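Long-range contact in serine--tRNA ligase, cytoplasmic (Candida albicans, PDB 3QO8), which attaches serine to tRNA(Ser) in two steps, first activating the amino acid with ATP as Ser-AMP and then transferring it to the acceptor end of the tRNA: residues A143-P149 and E417-K421. Numbering follows the deposited sequence.
Sequences AAATGAP and ENYQK. With SSA (5'-O-(N-(L-seryl)-sulfamoyl)adenosine), chain D.
Ala143 sets its CB against the carbonyl oxygens of Glu417 and Asn418, where a loop that contains an ST turn packs on the end region of helix 408-419 and the short, weakly bonded strand that follows in this class II synthetase. One asparagine then serves two successive backbone N-H groups: Ala144 N reaches a lone pair of Asn418 OD1 at 3.1 Å, and Ala145 N bonds to Asn418 O at 3.0 Å. The side-chain amide of Asn418 is also held at its nitrogen, where ND2 donates to Trp357 O and Cys414 O. Ala145 and Tyr419 both line the pocket of a bound seryl-sulfamoyl adenosine, a different copy from one about 14 Å from the Asn418 side chain. Ala145 CB covers one ring face, 3.3 Å from the Tyr419 centroid, a close CH-pi contact; the adenine lies at the ring edge, its N6 donating to Ala145 O at 2.8 Å, and Tyr419 OH bonds to Leu330 O. In Thr146, chi1 of 64° turns OG1 to bond with Gln420 O at 2.7 Å and lays CG2 against Tyr419 O. Ala148 rests its CB on Lys421, and its N closes the turn with a 3.2 Å bond to Thr146 OG1, nearly straight at 163°.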
ATOM      1  N   ALA A 143      13.279  14.190 -28.201  1.00 18.79           N
ATOM      2  CA  ALA A 143      12.607  12.964 -27.781  1.00 16.76           C
ATOM      3  C   ALA A 143      13.114  11.804 -28.631  1.00 20.33           C
ATOM      4  O   ALA A 143      12.985  11.823 -29.853  1.00 22.13           O
ATOM      5  CB  ALA A 143      11.099  13.119 -27.921  1.00 19.65           C
ATOM      6  N   ALA A 144      13.684  10.786 -27.993  1.00 21.19           N
ATOM      7  CA  ALA A 144      14.366   9.734 -28.741  1.00 24.91           C
ATOM      8  C   ALA A 144      13.470   8.980 -29.729  1.00 23.82           C
ATOM      9  O   ALA A 144      13.891   8.649 -30.838  1.00 26.55           O
ATOM     10  CB  ALA A 144      15.064   8.760 -27.788  1.00 24.26           C
ATOM     11  N   ALA A 145      12.229   8.722 -29.335  1.00 20.56           N
ATOM     12  CA  ALA A 145      11.365   7.861 -30.121  1.00 20.61           C
ATOM     13  C   ALA A 145      10.701   8.586 -31.284  1.00 22.10           C
ATOM     14  O   ALA A 145      10.397   7.981 -32.303  1.00 27.51           O
ATOM     15  CB  ALA A 145      10.305   7.201 -29.217  1.00 21.79           C
ATOM     16  N   THR A 146      10.462   9.879 -31.127  1.00 16.85           N
ATOM     17  CA  THR A 146       9.699  10.622 -32.125  1.00 25.54           C
ATOM     18  C   THR A 146      10.548  11.590 -32.940  1.00 25.77           C
ATOM     19  O   THR A 146      10.134  12.044 -34.013  1.00 23.33           O
ATOM     20  CB  THR A 146       8.584  11.438 -31.465  1.00 26.37           C
ATOM     21  OG1 THR A 146       9.174  12.420 -30.608  1.00 27.31           O
ATOM     22  CG2 THR A 146       7.666  10.531 -30.655  1.00 25.07           C
ATOM     23  N   GLY A 147      11.720  11.935 -32.413  1.00 26.59           N
ATOM     24  CA  GLY A 147      12.570  12.936 -33.036  1.00 25.60           C
ATOM     25  C   GLY A 147      12.113  14.368 -32.791  1.00 29.31           C
ATOM     26  O   GLY A 147      12.760  15.312 -33.229  1.00 23.06           O
ATOM     27  N   ALA A 148      10.996  14.538 -32.090  1.00 22.13           N
ATOM     28  CA  ALA A 148      10.459  15.866 -31.809  1.00 20.73           C
ATOM     29  C   ALA A 148      11.328  16.616 -30.792  1.00 22.54           C
ATOM     30  O   ALA A 148      12.031  16.001 -29.997  1.00 24.97           O
ATOM     31  CB  ALA A 148       9.019  15.748 -31.298  1.00 20.37           C
ATOM     32  N   PRO A 149      11.288  17.954 -30.814  1.00 22.38           N
ATOM     33  CA  PRO A 149      12.001  18.693 -29.765  1.00 21.53           C
ATOM     34  C   PRO A 149      11.482  18.241 -28.401  1.00 23.68           C
ATOM     35  O   PRO A 149      10.268  18.028 -28.253  1.00 21.49           O
ATOM     36  CB  PRO A 149      11.595  20.150 -30.027  1.00 23.22           C
ATOM     37  CG  PRO A 149      11.235  20.190 -31.474  1.00 30.41           C
ATOM     38  CD  PRO A 149      10.610  18.851 -31.768  1.00 28.85           C
ATOM     39  N   GLU A 417       9.046  11.959 -21.654  1.00 16.76           N
ATOM     40  CA  GLU A 417       9.950  12.925 -22.284  1.00 19.06           C
ATOM     41  C   GLU A 417      10.415  12.428 -23.647  1.00 22.66           C
ATOM     42  O   GLU A 417      10.596  13.220 -24.569  1.00 20.29           O
ATOM     43  CB  GLU A 417      11.133  13.303 -21.379  1.00 17.44           C
ATOM     44  CG  GLU A 417      10.692  13.998 -20.092  1.00 20.12           C
ATOM     45  CD  GLU A 417      11.818  14.723 -19.373  1.00 21.38           C
ATOM     46  OE1 GLU A 417      12.970  14.704 -19.859  1.00 18.73           O
ATOM     47  OE2 GLU A 417      11.536  15.329 -18.319  1.00 17.88           O
ATOM     48  N   ASN A 418      10.562  11.113 -23.792  1.00 15.72           N
ATOM     49  CA  ASN A 418      11.083  10.554 -25.046  1.00 18.94           C
ATOM     50  C   ASN A 418      10.037  10.232 -26.124  1.00 19.96           C
ATOM     51  O   ASN A 418      10.388   9.956 -27.266  1.00 18.80           O
ATOM     52  CB  ASN A 418      11.945   9.318 -24.760  1.00 20.74           C
ATOM     53  CG  ASN A 418      13.329   9.687 -24.249  1.00 21.68           C
ATOM     54  OD1 ASN A 418      14.124  10.274 -24.982  1.00 20.68           O
ATOM     55  ND2 ASN A 418      13.625   9.340 -22.988  1.00 17.63           N
ATOM     56  N   TYR A 419       8.760  10.259 -25.762  1.00 15.46           N
ATOM     57  CA  TYR A 419       7.707   9.882 -26.704  1.00 18.65           C
ATOM     58  C   TYR A 419       6.780  11.048 -26.993  1.00 18.54           C
ATOM     59  O   TYR A 419       5.779  10.890 -27.677  1.00 20.98           O
ATOM     60  CB  TYR A 419       6.924   8.648 -26.219  1.00 20.37           C
ATOM     61  CG  TYR A 419       7.600   7.340 -26.575  1.00 20.21           C
ATOM     62  CD1 TYR A 419       8.662   6.854 -25.818  1.00 19.17           C
ATOM     63  CD2 TYR A 419       7.184   6.596 -27.673  1.00 17.66           C
ATOM     64  CE1 TYR A 419       9.298   5.656 -26.146  1.00 18.05           C
ATOM     65  CE2 TYR A 419       7.815   5.391 -28.014  1.00 18.07           C
ATOM     66  CZ  TYR A 419       8.873   4.933 -27.242  1.00 22.11           C
ATOM     67  OH  TYR A 419       9.508   3.747 -27.563  1.00 21.38           O
ATOM     68  N   GLN A 420       7.136  12.222 -26.484  1.00 19.31           N
ATOM     69  CA  GLN A 420       6.345  13.416 -26.721  1.00 19.70           C
ATOM     70  C   GLN A 420       6.526  13.889 -28.154  1.00 23.04           C
ATOM     71  O   GLN A 420       7.556  13.643 -28.781  1.00 17.29           O
ATOM     72  CB  GLN A 420       6.743  14.548 -25.757  1.00 21.89           C
ATOM     73  CG  GLN A 420       8.087  15.209 -26.058  1.00 19.27           C
ATOM     74  CD  GLN A 420       8.443  16.279 -25.032  1.00 21.73           C
ATOM     75  OE1 GLN A 420       7.842  17.354 -25.013  1.00 16.76           O
ATOM     76  NE2 GLN A 420       9.400  15.977 -24.159  1.00 19.23           N
ATOM     77  N   LYS A 421       5.507  14.550 -28.673  1.00 24.71           N
ATOM     78  CA  LYS A 421       5.648  15.313 -29.904  1.00 27.50           C
ATOM     79  C   LYS A 421       4.698  16.500 -29.785  1.00 23.06           C
ATOM     80  O   LYS A 421       4.128  16.723 -28.718  1.00 20.97           O
ATOM     81  CB  LYS A 421       5.379  14.442 -31.133  1.00 30.35           C
ATOM     82  CG  LYS A 421       3.959  13.969 -31.259  1.00 28.87           C
ATOM     83  CD  LYS A 421       3.885  12.724 -32.126  1.00 40.05           C
ATOM     84  CE  LYS A 421       4.534  12.928 -33.472  1.00 50.62           C
ATOM     85  NZ  LYS A 421       4.537  11.657 -34.249  1.00 59.97           N
TER
HETATM   86  N10 SSA D 488      14.841  -2.259 -34.175  0.77 64.92           N
HETATM   87  CA  SSA D 488      13.487  -1.764 -34.333  0.77 65.25           C
HETATM   88  CB  SSA D 488      12.515  -2.805 -33.786  0.77 68.72           C
HETATM   89  OG  SSA D 488      11.172  -2.313 -33.856  0.77 71.14           O
HETATM   90  C9  SSA D 488      13.333  -0.466 -33.587  0.77 58.24           C
HETATM   91  O9  SSA D 488      12.282   0.152 -33.626  0.77 49.31           O
HETATM   92  N8  SSA D 488      14.390  -0.050 -32.891  0.77 62.68           N
HETATM   93  S1  SSA D 488      14.297   1.222 -31.914  0.77 54.75           S
HETATM   94  O1S SSA D 488      15.462   1.248 -31.075  0.77 49.50           O
HETATM   95  O2S SSA D 488      14.215   2.428 -32.694  0.77 56.22           O
HETATM   96  O5' SSA D 488      13.024   1.099 -31.057  0.77 52.38           O
HETATM   97  C5' SSA D 488      12.989   0.293 -29.881  0.77 45.07           C
HETATM   98  C4' SSA D 488      11.527   0.050 -29.520  0.77 43.40           C
HETATM   99  O4' SSA D 488      10.928   1.230 -28.978  0.77 37.35           O
HETATM  100  C3' SSA D 488      10.702  -0.314 -30.743  0.77 48.71           C
HETATM  101  O3' SSA D 488      10.547  -1.732 -30.853  0.77 55.91           O
HETATM  102  C2' SSA D 488       9.360   0.344 -30.516  0.77 45.38           C
HETATM  103  O2' SSA D 488       8.460  -0.579 -29.908  0.77 54.04           O
HETATM  104  C1' SSA D 488       9.634   1.471 -29.540  0.77 38.12           C
HETATM  105  N9  SSA D 488       9.612   2.733 -30.316  0.77 41.81           N
HETATM  106  C8  SSA D 488      10.671   3.466 -30.706  0.77 33.99           C
HETATM  107  N7  SSA D 488      10.217   4.534 -31.407  0.77 41.07           N
HETATM  108  C5  SSA D 488       8.868   4.458 -31.453  0.77 38.71           C
HETATM  109  C6  SSA D 488       7.875   5.251 -32.014  0.77 40.62           C
HETATM  110  N6  SSA D 488       8.184   6.384 -32.698  0.77 43.44           N
HETATM  111  N1  SSA D 488       6.584   4.874 -31.873  0.77 39.64           N
HETATM  112  C2  SSA D 488       6.254   3.763 -31.200  0.77 36.86           C
HETATM  113  N3  SSA D 488       7.191   2.983 -30.647  0.77 34.55           N
HETATM  114  C4  SSA D 488       8.499   3.312 -30.766  0.77 38.25           C